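Local coordinates for outer surface protein (Bacillus cereus ATCC 14579, PDB 1X7F) that is of unknown function in the cell but is probably a 6-phospho-N-acetylmuramidase, a glycosidase of cell-wall sugar recycling, at residues V90-A95 with S110-L115; D184-C189 with K236-T241. One frame throughout, in Å; residues are numbered along the deposited sequence.

Contact 1 of 2, residues V90-A95 with S110-L115; sequences VILDVA and SFFAEL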
loop_
_atom_site.group_PDB
_atom_site.type_symbol
_atom_site.label_atom_id
_atom_site.label_comp_id
_atom_site.label_asym_id
_atom_site.label_seq_id
_atom_site.Cartn_x
_atom_site.Cartn_y
_atom_site.Cartn_z
ATOM N N VAL A 90 -3.090 -8.777 -16.132
ATOM C CA VAL A 90 -4.179 -9.634 -15.642
ATOM C C VAL A 90 -3.663 -10.929 -14.998
ATOM O O VAL A 90 -3.031 -11.754 -15.660
ATOM C CB VAL A 90 -5.226 -9.933 -16.762
ATOM C CG1 VAL A 90 -6.284 -10.923 -16.281
ATOM C CG2 VAL A 90 -5.891 -8.645 -17.247
ATOM N N ILE A 91 -3.933 -11.087 -13.704
ATOM C CA ILE A 91 -3.622 -12.331 -12.995
ATOM C C ILE A 91 -4.913 -13.105 -12.692
ATOM O O ILE A 91 -5.812 -12.592 -12.015
ATOM C CB ILE A 91 -2.781 -12.074 -11.708
ATOM C CG1 ILE A 91 -1.490 -11.287 -12.020
ATOM C CG2 ILE A 91 -2.465 -13.385 -10.983
ATOM C CD1 ILE A 91 -0.540 -11.955 -13.053
ATOM N N LEU A 92 -4.991 -14.327 -13.226
ATOM C CA LEU A 92 -6.138 -15.224 -13.024
ATOM C C LEU A 92 -5.971 -16.178 -11.847
ATOM O O LEU A 92 -4.970 -16.885 -11.739
ATOM C CB LEU A 92 -6.419 -16.054 -14.281
ATOM C CG LEU A 92 -7.642 -15.735 -15.148
ATOM C CD1 LEU A 92 -7.592 -16.564 -16.426
ATOM C CD2 LEU A 92 -8.956 -15.996 -14.405
ATOM N N ASP A 93 -6.964 -16.183 -10.965
ATOM C CA ASP A 93 -7.095 -17.235 -9.962
ATOM C C ASP A 93 -8.271 -18.142 -10.329
ATOM O O ASP A 93 -9.437 -17.739 -10.255
ATOM C CB ASP A 93 -7.273 -16.649 -8.561
ATOM C CG ASP A 93 -6.855 -17.612 -7.469
ATOM O OD1 ASP A 93 -6.867 -18.844 -7.713
ATOM O OD2 ASP A 93 -6.496 -17.222 -6.333
ATOM N N VAL A 94 -7.952 -19.357 -10.750
ATOM C CA VAL A 94 -8.975 -20.320 -11.165
ATOM C C VAL A 94 -9.054 -21.455 -10.137
ATOM O O VAL A 94 -8.023 -21.984 -9.705
ATOM C CB VAL A 94 -8.708 -20.864 -12.607
ATOM C CG1 VAL A 94 -9.823 -21.801 -13.070
ATOM C CG2 VAL A 94 -8.544 -19.710 -13.602
ATOM N N ALA A 95 -10.277 -21.787 -9.723
ATOM C CA ALA A 95 -10.524 -22.898 -8.796
ATOM C C ALA A 95 -10.083 -24.240 -9.409
ATOM O O ALA A 95 -10.548 -24.611 -10.498
ATOM C CB ALA A 95 -11.997 -22.944 -8.395
ATOM N N SER A 110 -2.167 -23.278 -21.617
ATOM C CA SER A 110 -2.618 -22.653 -22.864
ATOM C C SER A 110 -3.983 -21.983 -22.737
ATOM O O SER A 110 -4.193 -20.895 -23.282
ATOM C CB SER A 110 -2.635 -23.679 -24.011
ATOM O OG SER A 110 -3.087 -24.957 -23.574
ATOM N N PHE A 111 -4.902 -22.625 -22.011
ATOM C CA PHE A 111 -6.233 -22.054 -21.770
ATOM C C PHE A 111 -6.173 -20.649 -21.138
ATOM O O PHE A 111 -6.980 -19.779 -21.483
ATOM C CB PHE A 111 -7.095 -22.996 -20.916
ATOM C CG PHE A 111 -8.439 -22.413 -20.535
ATOM C CD1 PHE A 111 -9.494 -22.399 -21.451
ATOM C CD2 PHE A 111 -8.646 -21.864 -19.265
ATOM C CE1 PHE A 111 -10.734 -21.851 -21.109
ATOM C CE2 PHE A 111 -9.882 -21.311 -18.913
ATOM C CZ PHE A 111 -10.930 -21.310 -19.840
ATOM N N PHE A 112 -5.227 -20.437 -20.221
ATOM C CA PHE A 112 -5.037 -19.126 -19.595
ATOM C C PHE A 112 -4.436 -18.119 -20.580
ATOM O O PHE A 112 -4.772 -16.931 -20.547
ATOM C CB PHE A 112 -4.172 -19.235 -18.329
ATOM C CG PHE A 112 -4.606 -20.345 -17.394
ATOM C CD1 PHE A 112 -5.830 -20.279 -16.721
ATOM C CD2 PHE A 112 -3.791 -21.462 -17.186
ATOM C CE1 PHE A 112 -6.236 -21.310 -15.861
ATOM C CE2 PHE A 112 -4.189 -22.499 -16.325
ATOM C CZ PHE A 112 -5.414 -22.423 -15.662
ATOM N N ALA A 113 -3.566 -18.612 -21.464
ATOM C CA ALA A 113 -2.981 -17.805 -22.538
ATOM C C ALA A 113 -4.046 -17.330 -23.529
ATOM O O ALA A 113 -4.070 -16.151 -23.901
ATOM C CB ALA A 113 -1.888 -18.588 -23.264
ATOM N N GLU A 114 -4.929 -18.251 -23.930
ATOM C CA GLU A 114 -6.004 -17.960 -24.885
ATOM C C GLU A 114 -6.977 -16.888 -24.390
ATOM O O GLU A 114 -7.519 -16.122 -25.192
ATOM C CB GLU A 114 -6.771 -19.238 -25.264
ATOM C CG GLU A 114 -5.933 -20.345 -25.900
ATOM C CD GLU A 114 -5.405 -19.996 -27.291
ATOM O OE1 GLU A 114 -4.606 -19.031 -27.426
ATOM O OE2 GLU A 114 -5.773 -20.706 -28.251
ATOM N N LEU A 115 -7.199 -16.844 -23.076
ATOM C CA LEU A 115 -8.011 -15.787 -22.467
ATOM C C LEU A 115 -7.352 -14.418 -22.582
ATOM O O LEU A 115 -8.035 -13.408 -22.746
ATOM C CB LEU A 115 -8.293 -16.078 -20.990
ATOM C CG LEU A 115 -9.318 -17.143 -20.605
ATOM C CD1 LEU A 115 -9.844 -16.826 -19.220
ATOM C CD2 LEU A 115 -10.469 -17.239 -21.613
#
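L92 and V94 reach out from one side of strand 89-94 to meet F112 and L115 of helix 110-115, the next helix in the chain, so the contact joins strand and helix within one beta/alpha unit of the TIM-type (beta/alpha)8 barrel that the N-terminal region forms. The strand and helix segments run roughly antiparallel, at 136°, with their axes 10.3 Å apart, a separation bridged by side chains alone. L92 is the better enclosed of the two strand residues: it is buried and touches both helix side chains. Its CD1 lies 3.6 Å from L115 CD1, the two leucines crossing at about a right angle, and the same methyl sits at the edge of the F112 ring, 4.1 Å from CD1 of that ring. L115 also touches F76 and I80 of helix 74-85, and L92 touches T60 of the neighbouring strand 55-62, so this end of the contact merges with the buried layer between barrel wall and helices. Toward V94 the contact is more open to solvent. V94 and F112 are both partly exposed, and V94 meets a single helix residue, F112; the ring, its CG anti to the carbonyl carbon (chi1 -48°), runs alongside the strand from L92 to V94. On the far side of the helix, S110 and A113 rest against Y139, while the E114 side chain is solvent-facing and its backbone O takes a bond from K77 NZ. D93, between the two contact residues, points its side chain to the other side of the strand, where it forms a weak, long ion pair with R121. On the more exposed side, V94 CG2 approaches F112 CE1 to 3.6 Å, obliquely to the ring.

Contact 2 of 2, residues D184-C189 with K236-T241; sequences DYFIRC and KHLWAT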
loop_
_atom_site.group_PDB
_atom_site.type_symbol
_atom_site.label_atom_id
_atom_site.label_comp_id
_atom_site.label_asym_id
_atom_site.label_seq_id
_atom_site.Cartn_x
_atom_site.Cartn_y
_atom_site.Cartn_z
ATOM N N ASP A 184 3.603 -8.721 12.507
ATOM C CA ASP A 184 4.937 -9.334 12.467
ATOM C C ASP A 184 4.997 -10.541 11.521
ATOM O O ASP A 184 5.998 -10.732 10.833
ATOM C CB ASP A 184 5.437 -9.705 13.872
ATOM C CG ASP A 184 5.771 -8.479 14.736
ATOM O OD1 ASP A 184 6.085 -7.377 14.208
ATOM O OD2 ASP A 184 5.757 -8.542 15.984
ATOM N N TYR A 185 3.937 -11.351 11.499
ATOM C CA TYR A 185 3.865 -12.495 10.592
ATOM C C TYR A 185 3.893 -12.027 9.131
ATOM O O TYR A 185 4.633 -12.575 8.308
ATOM C CB TYR A 185 2.624 -13.367 10.890
ATOM C CG TYR A 185 2.441 -14.544 9.951
ATOM C CD1 TYR A 185 3.123 -15.744 10.166
ATOM C CD2 TYR A 185 1.584 -14.459 8.846
ATOM C CE1 TYR A 185 2.961 -16.824 9.314
ATOM C CE2 TYR A 185 1.418 -15.538 7.977
ATOM C CZ TYR A 185 2.116 -16.710 8.212
ATOM O OH TYR A 185 1.966 -17.782 7.364
ATOM N N PHE A 186 3.080 -11.014 8.828
ATOM C CA PHE A 186 2.981 -10.418 7.493
ATOM C C PHE A 186 4.329 -9.919 6.961
ATOM O O PHE A 186 4.633 -10.062 5.770
ATOM C CB PHE A 186 1.960 -9.275 7.534
ATOM C CG PHE A 186 2.053 -8.316 6.372
ATOM C CD1 PHE A 186 1.355 -8.565 5.190
ATOM C CD2 PHE A 186 2.831 -7.169 6.460
ATOM C CE1 PHE A 186 1.434 -7.694 4.124
ATOM C CE2 PHE A 186 2.914 -6.282 5.385
ATOM C CZ PHE A 186 2.212 -6.550 4.218
ATOM N N ILE A 187 5.124 -9.326 7.851
ATOM C CA ILE A 187 6.463 -8.849 7.519
ATOM C C ILE A 187 7.428 -10.003 7.230
ATOM O O ILE A 187 8.124 -9.975 6.218
ATOM C CB ILE A 187 6.991 -7.909 8.642
ATOM C CG1 ILE A 187 6.154 -6.609 8.726
ATOM C CG2 ILE A 187 8.502 -7.639 8.494
ATOM C CD1 ILE A 187 6.295 -5.617 7.543
ATOM N N ARG A 188 7.477 -11.008 8.105
ATOM C CA ARG A 188 8.303 -12.201 7.854
ATOM C C ARG A 188 8.017 -12.790 6.465
ATOM O O ARG A 188 8.948 -13.053 5.703
ATOM C CB ARG A 188 8.114 -13.285 8.938
ATOM C CG ARG A 188 8.764 -12.965 10.287
ATOM C CD ARG A 188 8.887 -14.152 11.268
ATOM N NE ARG A 188 7.640 -14.903 11.436
ATOM C CZ ARG A 188 6.670 -14.614 12.315
ATOM N NH1 ARG A 188 6.775 -13.578 13.145
ATOM N NH2 ARG A 188 5.586 -15.379 12.376
ATOM N N CYS A 189 6.734 -12.981 6.154
ATOM C CA CYS A 189 6.287 -13.495 4.856
ATOM C C CYS A 189 6.783 -12.645 3.698
ATOM O O CYS A 189 7.363 -13.163 2.746
ATOM C CB CYS A 189 4.757 -13.548 4.784
ATOM S SG CYS A 189 3.959 -14.809 5.789
ATOM N N LYS A 236 -0.957 3.469 1.774
ATOM C CA LYS A 236 0.184 4.155 2.369
ATOM C C LYS A 236 0.967 3.187 3.246
ATOM O O LYS A 236 2.184 3.091 3.147
ATOM C CB LYS A 236 -0.269 5.359 3.223
ATOM C CG LYS A 236 -0.640 6.631 2.450
ATOM C CD LYS A 236 -1.068 7.752 3.440
ATOM C CE LYS A 236 -1.555 8.984 2.710
ATOM N NZ LYS A 236 -1.540 10.202 3.563
ATOM N N HIS A 237 0.262 2.460 4.106
ATOM C CA HIS A 237 0.924 1.553 5.016
ATOM C C HIS A 237 1.713 0.454 4.285
ATOM O O HIS A 237 2.909 0.283 4.538
ATOM C CB HIS A 237 -0.074 0.979 6.017
ATOM C CG HIS A 237 0.560 0.146 7.084
ATOM N ND1 HIS A 237 -0.155 -0.747 7.851
ATOM C CD2 HIS A 237 1.840 0.070 7.514
ATOM C CE1 HIS A 237 0.654 -1.337 8.708
ATOM N NE2 HIS A 237 1.871 -0.860 8.522
ATOM N N LEU A 238 1.058 -0.258 3.376
ATOM C CA LEU A 238 1.716 -1.313 2.583
ATOM C C LEU A 238 3.008 -0.856 1.875
ATOM O O LEU A 238 4.031 -1.549 1.927
ATOM C CB LEU A 238 0.732 -1.923 1.575
ATOM C CG LEU A 238 -0.461 -2.698 2.154
ATOM C CD1 LEU A 238 -1.328 -3.254 1.047
ATOM C CD2 LEU A 238 0.006 -3.815 3.065
ATOM N N TRP A 239 2.956 0.304 1.233
ATOM C CA TRP A 239 4.120 0.867 0.566
ATOM C C TRP A 239 5.179 1.349 1.546
ATOM O O TRP A 239 6.369 1.238 1.256
ATOM C CB TRP A 239 3.739 1.998 -0.404
ATOM C CG TRP A 239 3.089 1.535 -1.694
ATOM C CD1 TRP A 239 3.437 0.444 -2.450
ATOM C CD2 TRP A 239 2.027 2.190 -2.407
ATOM N NE1 TRP A 239 2.633 0.363 -3.563
ATOM C CE2 TRP A 239 1.762 1.424 -3.566
ATOM C CE3 TRP A 239 1.263 3.350 -2.180
ATOM C CZ2 TRP A 239 0.760 1.765 -4.485
ATOM C CZ3 TRP A 239 0.270 3.690 -3.098
ATOM C CH2 TRP A 239 0.017 2.885 -4.222
ATOM N N ALA A 240 4.761 1.874 2.699
ATOM C CA ALA A 240 5.725 2.339 3.720
ATOM C C ALA A 240 6.546 1.218 4.373
ATOM O O ALA A 240 7.606 1.484 4.916
ATOM C CB ALA A 240 5.031 3.207 4.804
ATOM N N THR A 241 6.056 -0.023 4.344
ATOM C CA THR A 241 6.832 -1.156 4.887
ATOM C C THR A 241 8.131 -1.357 4.088
ATOM O O THR A 241 9.109 -1.891 4.601
ATOM C CB THR A 241 6.015 -2.483 4.910
ATOM O OG1 THR A 241 5.631 -2.837 3.576
ATOM C CG2 THR A 241 4.674 -2.346 5.682
#
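F186 and T241 bury the most surface here, with L238 next, where helix 183-195 packs beside helix 231-240 and the adjoining T241 on the outside of the parallel barrel. F186 carries the contact from its own helix: with CG anti to the backbone N (chi1 163°), the ring extends across the gap and sets CZ 3.7 Å from L238 CD2. The two side chains cross at about a right angle, and the leucine methyl comes to the ring obliquely. T241 approaches the ring differently, its CG2 lying at the edge near the ring plane, 4.3 Å from F186 CE2. That methyl also meets I187, whose CD1 is 4.1 Å away from T241 CG2. The ring of F186 further stacks on H171, while L238 reaches down to A202 and I204 of strand 201-204 and to V247 of strand 246-249, so the cluster is continuous with the barrel wall. The threonine has two faces. Its OG1 donates to L238 O at 2.6 Å, tilted 27° from the carbonyl plane, and also bonds with L243 N a little further along the chain. Both bonds stay on its own side of the contact and fix the rotation of the side chain. Between these two segments the contact is one of hydrocarbon groups: with OG1 paired within its own part of the chain, a threonine can sit in an apolar contact, its methyl toward F186 and I187.

Both contacts belong to the same N-terminal parallel barrel, but they hold different layers of it. Contact 1 joins a barrel strand to the helix that follows it, about 28 Å from contact 2 between centres; contact 2 sets two outer helices side by side. Contact 1 lies far out in the molecule, contact 2 much nearer the centre of the chain, yet each is partly buried, with two buried residues among the four that touch. A phenylalanine ring meeting methyl groups is common to both. Contact 1 is wholly aliphatic and aromatic, whereas contact 2 enlists a threonine methyl whose hydroxyl is tied to nearby backbone atoms of its own part of the chain. They share no element, and nearest atoms stay about 15 Å apart.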